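Local coordinates for probable primosomal replication protein n (Ralstonia solanacearum, PDB 4FDB) that probably binds single-stranded DNA as a homodimer and takes part in restarting stalled replication forks by stabilising PriA on DNA and promoting its complex with DnaT, at residues 1-6 with 74-79; 6-11 with 68-73; 12-17 with 25-30; 31-36 with 46-51. The protein carries 3 engineered substitutions. All blocks are in the same frame, centred on the assembly; numbering follows the deposited sequence.

Contact 1 (1-6 with 74-79)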
loop_
_atom_site.group_PDB
_atom_site.type_symbol
_atom_site.label_atom_id
_atom_site.label_comp_id
_atom_site.label_asym_id
_atom_site.label_seq_id
_atom_site.Cartn_x
_atom_site.Cartn_y
_atom_site.Cartn_z
ATOM N N ALA A 1 -13.250 7.645 2.181
ATOM C CA ALA A 1 -12.433 7.250 1.040
ATOM C C ALA A 1 -11.775 5.900 1.291
ATOM O O ALA A 1 -11.166 5.674 2.342
ATOM C CB ALA A 1 -11.383 8.313 0.747
ATOM N N ILE A 2 -11.888 4.984 0.337
ATOM C CA ILE A 2 -11.283 3.671 0.540
ATOM C C ILE A 2 -9.761 3.764 0.625
ATOM O O ILE A 2 -9.125 4.552 -0.057
ATOM C CB ILE A 2 -11.714 2.620 -0.516
ATOM C CG1 ILE A 2 -11.370 1.206 -0.027
ATOM C CG2 ILE A 2 -11.047 2.878 -1.846
ATOM C CD1 ILE A 2 -11.850 0.099 -0.941
ATOM N N ASN A 3 -9.196 2.959 1.517
ATOM C CA ASN A 3 -7.751 2.840 1.693
ATOM C C ASN A 3 -7.611 1.443 2.234
ATOM O O ASN A 3 -7.749 1.228 3.436
ATOM C CB ASN A 3 -7.255 3.898 2.690
ATOM C CG ASN A 3 -5.838 3.622 3.233
ATOM O OD1 ASN A 3 -5.103 2.749 2.757
ATOM N ND2 ASN A 3 -5.473 4.366 4.269
ATOM N N ARG A 4 -7.373 0.486 1.337
ATOM C CA ARG A 4 -7.356 -0.927 1.739
ATOM C C ARG A 4 -6.290 -1.687 0.981
ATOM O O ARG A 4 -6.317 -1.737 -0.246
ATOM C CB ARG A 4 -8.726 -1.557 1.460
ATOM C CG ARG A 4 -8.845 -3.027 1.852
ATOM C CD ARG A 4 -10.302 -3.475 1.864
ATOM N NE ARG A 4 -10.449 -4.855 2.321
ATOM C CZ ARG A 4 -10.732 -5.885 1.526
ATOM N NH1 ARG A 4 -10.842 -7.106 2.033
ATOM N NH2 ARG A 4 -10.914 -5.693 0.225
ATOM N N LEU A 5 -5.361 -2.281 1.724
ATOM C CA LEU A 5 -4.300 -3.085 1.150
ATOM C C LEU A 5 -4.546 -4.541 1.537
ATOM O O LEU A 5 -4.810 -4.835 2.703
ATOM C CB LEU A 5 -2.939 -2.648 1.702
ATOM C CG LEU A 5 -1.759 -3.513 1.219
ATOM C CD1 LEU A 5 -1.610 -3.400 -0.295
ATOM C CD2 LEU A 5 -0.443 -3.139 1.895
ATOM N N GLN A 6 -4.491 -5.432 0.553
ATOM C CA GLN A 6 -4.503 -6.874 0.807
ATOM C C GLN A 6 -3.147 -7.390 0.387
ATOM O O GLN A 6 -2.701 -7.116 -0.715
ATOM C CB GLN A 6 -5.558 -7.556 -0.049
ATOM C CG GLN A 6 -6.981 -7.089 0.174
ATOM C CD GLN A 6 -7.895 -7.579 -0.924
ATOM O OE1 GLN A 6 -8.095 -6.901 -1.932
ATOM N NE2 GLN A 6 -8.440 -8.779 -0.745
ATOM N N VAL A 74 -4.905 -7.990 5.708
ATOM C CA VAL A 74 -5.659 -6.863 5.179
ATOM C C VAL A 74 -5.452 -5.678 6.105
ATOM O O VAL A 74 -5.118 -5.830 7.280
ATOM C CB VAL A 74 -7.156 -7.172 5.025
ATOM C CG1 VAL A 74 -7.387 -8.144 3.873
ATOM C CG2 VAL A 74 -7.735 -7.715 6.323
ATOM N N GLY A 75 -5.625 -4.480 5.576
ATOM C CA GLY A 75 -5.536 -3.321 6.431
ATOM C C GLY A 75 -5.446 -2.079 5.606
ATOM O O GLY A 75 -5.984 -2.040 4.491
ATOM N N PHE A 76 -4.778 -1.070 6.151
ATOM C CA PHE A 76 -4.731 0.229 5.483
ATOM C C PHE A 76 -3.361 0.860 5.602
ATOM O O PHE A 76 -2.580 0.480 6.456
ATOM C CB PHE A 76 -5.800 1.167 6.054
ATOM C CG PHE A 76 -5.648 1.466 7.533
ATOM C CD1 PHE A 76 -4.997 2.619 7.961
ATOM C CD2 PHE A 76 -6.197 0.617 8.487
ATOM C CE1 PHE A 76 -4.886 2.917 9.323
ATOM C CE2 PHE A 76 -6.083 0.900 9.849
ATOM C CZ PHE A 76 -5.415 2.036 10.267
ATOM N N LEU A 77 -3.053 1.801 4.712
ATOM C CA LEU A 77 -1.785 2.516 4.795
ATOM C C LEU A 77 -1.947 3.791 5.623
ATOM O O LEU A 77 -3.005 4.401 5.626
ATOM C CB LEU A 77 -1.302 2.914 3.401
ATOM C CG LEU A 77 -0.951 1.741 2.490
ATOM C CD1 LEU A 77 -0.546 2.273 1.112
ATOM C CD2 LEU A 77 0.168 0.911 3.099
ATOM N N ALA A 78 -0.878 4.199 6.299
ATOM C CA ALA A 78 -0.877 5.448 7.041
ATOM C C ALA A 78 0.541 5.965 7.146
ATOM O O ALA A 78 1.474 5.269 6.773
ATOM C CB ALA A 78 -1.491 5.267 8.416
ATOM N N ARG A 79 0.682 7.212 7.590
ATOM C CA ARG A 79 1.990 7.795 7.842
ATOM C C ARG A 79 2.573 7.209 9.114
ATOM O O ARG A 79 1.848 6.988 10.090
ATOM C CB ARG A 79 1.885 9.308 8.008
ATOM C CG ARG A 79 1.964 10.095 6.729
ATOM C CD ARG A 79 2.074 11.588 7.029
ATOM N NE ARG A 79 2.123 12.386 5.809
ATOM C CZ ARG A 79 1.373 13.462 5.593
ATOM N NH1 ARG A 79 0.517 13.867 6.524
ATOM N NH2 ARG A 79 1.477 14.131 4.450
#

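Contact 2 (6-11 with 68-73). Engineered in segment 68-73: Asp72 (natural residue Glu).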
loop_
_atom_site.group_PDB
_atom_site.type_symbol
_atom_site.label_atom_id
_atom_site.label_comp_id
_atom_site.label_asym_id
_atom_site.label_seq_id
_atom_site.Cartn_x
_atom_site.Cartn_y
_atom_site.Cartn_z
ATOM N N GLN A 6 -4.491 -5.432 0.553
ATOM C CA GLN A 6 -4.503 -6.874 0.807
ATOM C C GLN A 6 -3.147 -7.390 0.387
ATOM O O GLN A 6 -2.701 -7.116 -0.715
ATOM C CB GLN A 6 -5.558 -7.556 -0.049
ATOM C CG GLN A 6 -6.981 -7.089 0.174
ATOM C CD GLN A 6 -7.895 -7.579 -0.924
ATOM O OE1 GLN A 6 -8.095 -6.901 -1.932
ATOM N NE2 GLN A 6 -8.440 -8.779 -0.745
ATOM N N LEU A 7 -2.489 -8.144 1.258
ATOM C CA LEU A 7 -1.136 -8.557 0.970
ATOM C C LEU A 7 -0.914 -9.927 1.581
ATOM O O LEU A 7 -1.242 -10.142 2.742
ATOM C CB LEU A 7 -0.147 -7.549 1.558
ATOM C CG LEU A 7 1.305 -7.660 1.060
ATOM C CD1 LEU A 7 1.381 -7.298 -0.418
ATOM C CD2 LEU A 7 2.216 -6.752 1.854
ATOM N N VAL A 8 -0.403 -10.856 0.784
ATOM C CA VAL A 8 0.074 -12.124 1.327
ATOM C C VAL A 8 1.586 -12.021 1.404
ATOM O O VAL A 8 2.241 -11.829 0.387
ATOM C CB VAL A 8 -0.311 -13.295 0.429
ATOM C CG1 VAL A 8 0.463 -14.558 0.839
ATOM C CG2 VAL A 8 -1.807 -13.529 0.504
ATOM N N ALA A 9 2.145 -12.146 2.603
ATOM C CA ALA A 9 3.556 -11.823 2.784
ATOM C C ALA A 9 4.139 -12.584 3.960
ATOM O O ALA A 9 3.413 -13.029 4.840
ATOM C CB ALA A 9 3.728 -10.325 2.991
ATOM N N THR A 10 5.459 -12.725 3.960
ATOM C CA THR A 10 6.157 -13.460 5.000
ATOM C C THR A 10 6.554 -12.520 6.130
ATOM O O THR A 10 7.099 -11.448 5.888
ATOM C CB THR A 10 7.421 -14.099 4.416
ATOM O OG1 THR A 10 7.043 -14.978 3.352
ATOM C CG2 THR A 10 8.193 -14.877 5.483
ATOM N N LEU A 11 6.283 -12.917 7.373
ATOM C CA LEU A 11 6.750 -12.130 8.509
ATOM C C LEU A 11 8.259 -12.302 8.634
ATOM O O LEU A 11 8.730 -13.405 8.824
ATOM C CB LEU A 11 6.083 -12.590 9.799
ATOM C CG LEU A 11 6.623 -11.881 11.043
ATOM C CD1 LEU A 11 6.236 -10.430 10.998
ATOM C CD2 LEU A 11 6.128 -12.540 12.330
ATOM N N GLY A 68 9.026 -16.002 9.700
ATOM C CA GLY A 68 9.046 -17.028 8.675
ATOM C C GLY A 68 7.644 -17.439 8.267
ATOM O O GLY A 68 7.450 -18.106 7.253
ATOM N N THR A 69 6.654 -17.042 9.059
ATOM C CA THR A 69 5.276 -17.446 8.801
ATOM C C THR A 69 4.669 -16.622 7.678
ATOM O O THR A 69 4.826 -15.408 7.660
ATOM C CB THR A 69 4.424 -17.272 10.069
ATOM O OG1 THR A 69 4.962 -18.113 11.099
ATOM C CG2 THR A 69 2.976 -17.663 9.792
ATOM N N VAL A 70 3.969 -17.264 6.743
ATOM C CA VAL A 70 3.309 -16.495 5.682
ATOM C C VAL A 70 1.910 -16.070 6.143
ATOM O O VAL A 70 1.126 -16.903 6.606
ATOM C CB VAL A 70 3.192 -17.301 4.378
ATOM C CG1 VAL A 70 2.533 -16.470 3.287
ATOM C CG2 VAL A 70 4.566 -17.767 3.910
ATOM N N LEU A 71 1.600 -14.789 6.002
ATOM C CA LEU A 71 0.364 -14.243 6.547
ATOM C C LEU A 71 -0.475 -13.667 5.424
ATOM O O LEU A 71 0.072 -13.053 4.525
ATOM C CB LEU A 71 0.697 -13.111 7.517
ATOM C CG LEU A 71 1.570 -13.513 8.706
ATOM C CD1 LEU A 71 2.001 -12.287 9.498
ATOM C CD2 LEU A 71 0.825 -14.485 9.571
ATOM N N ASP A 72 -1.790 -13.878 5.484
ATOM C CA ASP A 72 -2.754 -13.209 4.605
ATOM C C ASP A 72 -3.238 -11.982 5.346
ATOM O O ASP A 72 -3.991 -12.121 6.304
ATOM C CB ASP A 72 -3.975 -14.111 4.412
ATOM C CG ASP A 72 -4.029 -14.748 3.051
ATOM O OD1 ASP A 72 -3.067 -15.453 2.693
ATOM O OD2 ASP A 72 -5.047 -14.556 2.347
ATOM N N CYS A 73 -2.814 -10.790 4.916
ATOM C CA CYS A 73 -3.088 -9.570 5.672
ATOM C C CYS A 73 -4.045 -8.648 4.944
ATOM O O CYS A 73 -4.008 -8.545 3.715
ATOM C CB CYS A 73 -1.802 -8.774 5.867
ATOM S SG CYS A 73 -0.443 -9.728 6.568
#

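Contact 3 (12-17 with 25-30). Engineered in segment 12-17: Val12 (natural residue Ala).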
loop_
_atom_site.group_PDB
_atom_site.type_symbol
_atom_site.label_atom_id
_atom_site.label_comp_id
_atom_site.label_asym_id
_atom_site.label_seq_id
_atom_site.Cartn_x
_atom_site.Cartn_y
_atom_site.Cartn_z
ATOM N N VAL A 12 9.012 -11.212 8.512
ATOM C CA VAL A 12 10.471 -11.288 8.557
ATOM C C VAL A 12 10.984 -11.081 9.974
ATOM O O VAL A 12 11.848 -11.802 10.475
ATOM C CB VAL A 12 11.084 -10.169 7.661
ATOM C CG1 VAL A 12 12.598 -10.216 7.707
ATOM C CG2 VAL A 12 10.587 -10.295 6.232
ATOM N N GLU A 13 10.461 -10.047 10.622
ATOM C CA GLU A 13 10.872 -9.801 11.983
ATOM C C GLU A 13 9.816 -8.967 12.668
ATOM O O GLU A 13 8.983 -8.328 12.023
ATOM C CB GLU A 13 12.230 -9.102 12.031
ATOM C CG GLU A 13 12.342 -7.897 11.134
ATOM C CD GLU A 13 13.739 -7.282 11.154
ATOM O OE1 GLU A 13 14.714 -7.938 10.709
ATOM O OE2 GLU A 13 13.867 -6.130 11.620
ATOM N N ARG A 14 9.837 -8.997 13.984
ATOM C CA ARG A 14 8.936 -8.123 14.727
ATOM C C ARG A 14 9.651 -7.553 15.931
ATOM O O ARG A 14 10.599 -8.155 16.441
ATOM C CB ARG A 14 7.629 -8.836 15.104
ATOM C CG ARG A 14 7.795 -10.199 15.700
ATOM C CD ARG A 14 6.450 -10.795 16.127
ATOM N NE ARG A 14 6.605 -12.203 16.520
ATOM C CZ ARG A 14 6.998 -12.607 17.719
ATOM N NH1 ARG A 14 7.269 -11.720 18.674
ATOM N NH2 ARG A 14 7.110 -13.904 17.975
ATOM N N GLU A 15 9.230 -6.359 16.337
ATOM C CA GLU A 15 9.820 -5.673 17.470
ATOM C C GLU A 15 9.099 -6.054 18.750
ATOM O O GLU A 15 7.975 -6.557 18.711
ATOM C CB GLU A 15 9.705 -4.162 17.275
ATOM C CG GLU A 15 10.325 -3.646 15.989
ATOM C CD GLU A 15 11.822 -3.848 15.951
ATOM O OE1 GLU A 15 12.459 -3.756 17.021
ATOM O OE2 GLU A 15 12.368 -4.105 14.858
ATOM N N VAL A 16 9.748 -5.804 19.882
ATOM C CA VAL A 16 9.138 -6.040 21.182
ATOM C C VAL A 16 7.894 -5.162 21.252
ATOM O O VAL A 16 7.901 -4.059 20.732
ATOM C CB VAL A 16 10.105 -5.668 22.321
ATOM C CG1 VAL A 16 9.416 -5.744 23.673
ATOM C CG2 VAL A 16 11.314 -6.591 22.304
HETATM N N MSE A 17 6.828 -5.675 21.856
HETATM C CA MSE A 17 5.595 -4.915 22.030
HETATM C C MSE A 17 5.843 -3.621 22.797
HETATM O O MSE A 17 6.580 -3.602 23.790
HETATM C CB MSE A 17 4.583 -5.775 22.788
HETATM C CG MSE A 17 3.257 -5.116 23.088
HETATM SE SE MSE A 17 2.077 -6.438 23.929
HETATM C CE MSE A 17 1.773 -7.537 22.345
ATOM N N PRO A 25 -1.563 -1.684 22.956
ATOM C CA PRO A 25 -0.315 -2.304 22.505
ATOM C C PRO A 25 -0.111 -2.199 21.004
ATOM O O PRO A 25 -1.068 -2.307 20.243
ATOM C CB PRO A 25 -0.487 -3.777 22.892
ATOM C CG PRO A 25 -1.951 -4.001 22.954
ATOM C CD PRO A 25 -2.586 -2.674 23.333
ATOM N N ILE A 26 1.143 -2.025 20.600
ATOM C CA ILE A 26 1.519 -1.986 19.193
ATOM C C ILE A 26 2.687 -2.918 18.973
ATOM O O ILE A 26 3.655 -2.869 19.723
ATOM C CB ILE A 26 2.061 -0.608 18.829
ATOM C CG1 ILE A 26 1.068 0.488 19.216
ATOM C CG2 ILE A 26 2.447 -0.566 17.352
ATOM C CD1 ILE A 26 -0.144 0.526 18.355
ATOM N N VAL A 27 2.600 -3.748 17.939
ATOM C CA VAL A 27 3.752 -4.528 17.489
ATOM C C VAL A 27 4.115 -4.091 16.077
ATOM O O VAL A 27 3.330 -4.263 15.149
ATOM C CB VAL A 27 3.487 -6.055 17.548
ATOM C CG1 VAL A 27 4.586 -6.833 16.822
ATOM C CG2 VAL A 27 3.390 -6.523 19.001
ATOM N N ASN A 28 5.291 -3.487 15.937
ATOM C CA ASN A 28 5.846 -3.158 14.633
ATOM C C ASN A 28 6.519 -4.373 14.031
ATOM O O ASN A 28 7.169 -5.137 14.732
ATOM C CB ASN A 28 6.867 -2.039 14.768
ATOM C CG ASN A 28 6.219 -0.698 15.023
ATOM O OD1 ASN A 28 5.998 -0.315 16.167
ATOM N ND2 ASN A 28 5.909 0.021 13.952
ATOM N N CYS A 29 6.372 -4.551 12.728
ATOM C CA CYS A 29 7.029 -5.680 12.087
ATOM C C CYS A 29 7.436 -5.337 10.668
ATOM O O CYS A 29 7.135 -4.253 10.163
ATOM C CB CYS A 29 6.131 -6.913 12.126
ATOM S SG CYS A 29 4.561 -6.717 11.303
ATOM N N LEU A 30 8.181 -6.249 10.054
ATOM C CA LEU A 30 8.590 -6.107 8.670
ATOM C C LEU A 30 8.041 -7.316 7.936
ATOM O O LEU A 30 8.222 -8.465 8.386
ATOM C CB LEU A 30 10.119 -6.120 8.581
ATOM C CG LEU A 30 10.751 -5.938 7.196
ATOM C CD1 LEU A 30 10.439 -4.553 6.644
ATOM C CD2 LEU A 30 12.251 -6.158 7.268
HETATM O O HOH W 1 6.507 -2.846 18.566
#

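Contact 4 (31-36 with 46-51)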
loop_
_atom_site.group_PDB
_atom_site.type_symbol
_atom_site.label_atom_id
_atom_site.label_comp_id
_atom_site.label_asym_id
_atom_site.label_seq_id
_atom_site.Cartn_x
_atom_site.Cartn_y
_atom_site.Cartn_z
ATOM N N LEU A 31 7.383 -7.060 6.814
ATOM C CA LEU A 31 6.840 -8.117 5.958
ATOM C C LEU A 31 7.583 -8.138 4.639
ATOM O O LEU A 31 8.046 -7.113 4.169
ATOM C CB LEU A 31 5.361 -7.856 5.677
ATOM C CG LEU A 31 4.489 -7.768 6.924
ATOM C CD1 LEU A 31 3.073 -7.400 6.525
ATOM C CD2 LEU A 31 4.505 -9.093 7.676
ATOM N N SER A 32 7.691 -9.312 4.032
ATOM C CA SER A 32 8.378 -9.439 2.757
ATOM C C SER A 32 7.404 -10.039 1.785
ATOM O O SER A 32 6.887 -11.137 2.026
ATOM C CB SER A 32 9.564 -10.401 2.895
ATOM O OG SER A 32 10.146 -10.668 1.630
ATOM N N TYR A 33 7.168 -9.329 0.687
ATOM C CA TYR A 33 6.316 -9.805 -0.384
ATOM C C TYR A 33 7.140 -10.324 -1.556
ATOM O O TYR A 33 8.112 -9.693 -1.990
ATOM C CB TYR A 33 5.365 -8.689 -0.887
ATOM C CG TYR A 33 4.545 -9.158 -2.073
ATOM C CD1 TYR A 33 3.344 -9.828 -1.890
ATOM C CD2 TYR A 33 5.004 -8.981 -3.380
ATOM C CE1 TYR A 33 2.620 -10.301 -2.979
ATOM C CE2 TYR A 33 4.280 -9.440 -4.462
ATOM C CZ TYR A 33 3.097 -10.108 -4.252
ATOM O OH TYR A 33 2.388 -10.570 -5.340
ATOM N N SER A 34 6.726 -11.465 -2.098
ATOM C CA SER A 34 7.324 -12.010 -3.312
ATOM C C SER A 34 6.264 -12.704 -4.166
ATOM O O SER A 34 5.698 -13.725 -3.772
ATOM C CB SER A 34 8.450 -12.986 -2.971
ATOM O OG SER A 34 7.971 -14.044 -2.160
ATOM N N GLY A 35 6.003 -12.155 -5.345
ATOM C CA GLY A 35 4.934 -12.660 -6.174
ATOM C C GLY A 35 4.949 -12.069 -7.561
ATOM O O GLY A 35 5.983 -11.632 -8.060
ATOM N N GLN A 36 3.784 -12.081 -8.188
ATOM C CA GLN A 36 3.660 -11.656 -9.566
ATOM C C GLN A 36 2.501 -10.697 -9.621
ATOM O O GLN A 36 1.469 -10.931 -9.003
ATOM C CB GLN A 36 3.358 -12.841 -10.481
ATOM C CG GLN A 36 4.396 -13.951 -10.459
ATOM C CD GLN A 36 4.473 -14.692 -11.782
ATOM O OE1 GLN A 36 4.138 -14.142 -12.834
ATOM N NE2 GLN A 36 4.921 -15.944 -11.738
ATOM N N VAL A 46 7.353 -9.243 -8.708
ATOM C CA VAL A 46 7.388 -8.119 -7.789
ATOM C C VAL A 46 7.939 -8.635 -6.477
ATOM O O VAL A 46 7.501 -9.678 -5.994
ATOM C CB VAL A 46 5.976 -7.538 -7.566
ATOM C CG1 VAL A 46 5.985 -6.497 -6.440
ATOM C CG2 VAL A 46 5.439 -6.931 -8.862
ATOM N N GLU A 47 8.922 -7.933 -5.917
ATOM C CA GLU A 47 9.413 -8.273 -4.585
ATOM C C GLU A 47 9.738 -7.004 -3.820
ATOM O O GLU A 47 10.424 -6.127 -4.337
ATOM C CB GLU A 47 10.657 -9.163 -4.664
ATOM C CG GLU A 47 10.408 -10.515 -5.328
ATOM C CD GLU A 47 11.600 -11.456 -5.256
ATOM O OE1 GLU A 47 12.629 -11.086 -4.637
ATOM O OE2 GLU A 47 11.509 -12.564 -5.833
ATOM N N PHE A 48 9.244 -6.905 -2.599
ATOM C CA PHE A 48 9.564 -5.768 -1.750
ATOM C C PHE A 48 9.339 -6.145 -0.299
ATOM O O PHE A 48 8.713 -7.170 0.004
ATOM C CB PHE A 48 8.702 -4.535 -2.125
ATOM C CG PHE A 48 7.222 -4.735 -1.930
ATOM C CD1 PHE A 48 6.609 -4.382 -0.728
ATOM C CD2 PHE A 48 6.439 -5.246 -2.953
ATOM C CE1 PHE A 48 5.245 -4.562 -0.542
ATOM C CE2 PHE A 48 5.076 -5.432 -2.767
ATOM C CZ PHE A 48 4.478 -5.082 -1.572
ATOM N N SER A 49 9.842 -5.308 0.600
ATOM C CA SER A 49 9.526 -5.448 2.009
ATOM C C SER A 49 8.768 -4.201 2.438
ATOM O O SER A 49 8.924 -3.138 1.832
ATOM C CB SER A 49 10.796 -5.607 2.825
ATOM O OG SER A 49 11.427 -6.835 2.487
ATOM N N ILE A 50 7.934 -4.346 3.455
ATOM C CA ILE A 50 7.122 -3.212 3.899
ATOM C C ILE A 50 7.000 -3.224 5.420
ATOM O O ILE A 50 6.843 -4.279 6.036
ATOM C CB ILE A 50 5.741 -3.229 3.212
ATOM C CG1 ILE A 50 4.967 -1.939 3.501
ATOM C CG2 ILE A 50 4.954 -4.489 3.607
ATOM C CD1 ILE A 50 3.636 -1.850 2.735
ATOM N N GLU A 51 7.135 -2.048 6.034
ATOM C CA GLU A 51 6.916 -1.937 7.467
ATOM C C GLU A 51 5.432 -2.033 7.764
ATOM O O GLU A 51 4.612 -1.426 7.075
ATOM C CB GLU A 51 7.476 -0.603 7.983
ATOM C CG GLU A 51 9.003 -0.520 7.925
ATOM C CD GLU A 51 9.689 -1.294 9.050
ATOM O OE1 GLU A 51 8.986 -1.755 9.979
ATOM O OE2 GLU A 51 10.935 -1.442 9.008
#

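Contact 1 (1-6 with 74-79)
The flat carboxamide of Asn3 reaches the backbone of Leu77 with both its polar atoms. Asn3 ND2 gives a hydrogen bond to Leu77 O at 2.8 Å, the acceptor sitting within the amide plane and the N-H meeting a lone pair of the carbonyl. At the other end Asn3 OD1 receives Leu77 N at 3.0 Å, a donor tilted 22° from the carbonyl plane. The Phe76 ring stands almost square to this amide, the planes 88° apart. The guanidinium of Arg4 has Gln6 CG over one face, toward the rim, while the side chain lies beside Val74, with Arg4 NH1 4.0 Å from Val74 CG1. With CG anti to the backbone N (chi1 164°), Asn3 swings its amide across to Leu77, where its N-H and C=O stand in for a peptide group just where the two backbones diverge. Asparagine suits this place because it carries a donor and an acceptor side by side.

Beyond it the backbones pair directly: Leu5 and Gly75 form an antiparallel hydrogen-bonded pair, with Leu5 N to Gly75 O at 2.8 Å and a more bent return bond from Gly75 N. The backbone angles of Gly75 are ones that only glycine takes up easily. On the face carrying Leu5, Leu5 CD2 meets Leu77 CD2 at 4.3 Å.

Strand 70-79 is bonded on its other side to strand 87-96, where Phe76 stacks on His90 and Leu5 packs on Phe89. Residues 3-6 also pair antiparallel with a strand of the second subunit, carrying the sheet across the dimer interface.

Contact 2 (6-11 with 68-73)
Val8 sets its two methyl branches against different neighbours on strand 70-73. Val8 CG1, anti to the backbone N (chi1 167°), reaches Val70 CG1 at 3.7 Å, while Val8 CG2 lies alongside the engineered Asp72, 3.2 Å from Asp72 OD1. That carboxylate oxygen is also hydrogen-bonded to His97 ND1. Val70 is turned the same way as Val8 (chi1 -179°), which brings its CG1 to Val8, while Val70 CG2 lies 3.8 Å from Thr10 OG1. Branched residues suit this face because each can span two neighbours without a long chain.

On the face carrying Leu7, Ala9, Leu71 and Cys73 the side chains turn inward, and the small Ala9 packs on Leu31 of strand 25-37. Leu11 CB meets Leu71 CD1 at 4.1 Å. The backbones form a regular antiparallel ladder, in which Leu7 with Cys73 and Ala9 with Leu71 are hydrogen-bonded pairs. Two further bonds close its end: Leu11 N to Thr69 O at 2.9 Å, and Gly68 N to Leu11 O at 2.8 Å. The positive phi of Gly68 favours glycine.

Strand 6-11 lies between strand 70-73 and strand 25-37; Leu94 of strand 87-96 covers Leu71, and Ile65 packs on both Leu11 and Leu71.

Contact 3 (12-17 with 25-30)
Met17, a selenomethionine here, lays its side chain beside Pro25 and across Val27. Met17 SE sits 3.8 Å from Pro25 CB, and because the chain bends at chi3 (-71°) the terminal Met17 CE turns to meet Val27 CG2 at 3.9 Å. A long, flexible, apolar chain suits a place where one residue must cover two neighbours on the opposing strand. The other methyl of Val27, CG1, lies 4.0 Å from Arg14 CB; the far end of Arg14 leads away, with NE bonded to Ile65 O.

The segments belong to the hairpin of strands 3-19 and 25-37, in a fold of the OB clan. A classic beta bulge interrupts their pairing: Val12, an engineered residue, and Glu13 both face Leu30. Val12 N bonds to Leu30 O at 2.9 Å, and Leu30 N bonds in turn to Glu13 O. Their side chains share Leu30 as well, Val12 CG1 lying alongside Leu30 CD2 and Glu13 CG touching Leu30 CB at 3.8 Å.

After the nearly straight bond from Glu15 N to Asn28 O (173° at the hydrogen), the backbone bows away at Val16. A water bridges the two segments there, donating to Val16 O at 2.8 Å and to Ile26 O, and accepting from Asn28 N at 3.0 Å. Asn28 OD1 is held by Arg18 NH2.

Contact 4 (31-36 with 46-51)
Tyr33 and Phe48 face each other as a hydrogen-bonded antiparallel pair, and their side chains carry the contact. Tyr33 CB sits over one face of the Phe48 ring in a CH-pi contact, 3.9 Å from the centroid. The two rings are nearly parallel (26°) but slid apart so that they barely overlap; the nearest ring atoms are Tyr33 CD2 and Phe48 CE2, 3.6 Å apart. Val46 CG1 lies at the edge of the Phe48 ring and also touches Tyr33 CE2 at 3.9 Å. The torsions differ: Tyr33 has CG anti to the backbone N (chi1 176°), whereas Phe48 has CG between N and the carbonyl carbon (chi1 63°), which swings its ring under Tyr33 CB.

Behind these side chains a ladder of six backbone bonds fixes the register, among them Tyr33 N to Phe48 O at 2.7 Å. Gly35, opposite Val46, suits its place because a CB there would run into Tyr33 OH. Ser32, Ser34, Ser49 and Glu47 lie on the other face, polar residues for a more exposed side.

Tyr33 OH bonds to Ala1 O of the second subunit, whose Asn3 packs on Phe48 and Leu77 on Val46 and Ile50. Within the chain, Leu7 of strand 3-19 meets Tyr33, and Phe89 of strand 87-96 packs on Leu31 and Ile50.

How the contacts relate
All four contacts belong to one sheet whose strand order is 70-79, 3-19, 25-37, 44-55 and 87-96, with the last pairing back to 70-79, as suits the OB clan. Strand 3-19 is used three times: contacts 1 and 2 join successive parts of it to strand 70-79, with Gln6 shared and centres about 15 Å apart, and contact 3 joins its later part to strand 25-37. Contact 4 carries strand 25-37 on to 44-55, its centre about 9 Å from that of contact 2. Along the chain contacts 3 and 4 follow in series, both nested within the loops closed by contacts 2 and 1. The start of strand 3-19 extends the sheet into the second subunit, and contact 4 packs against it.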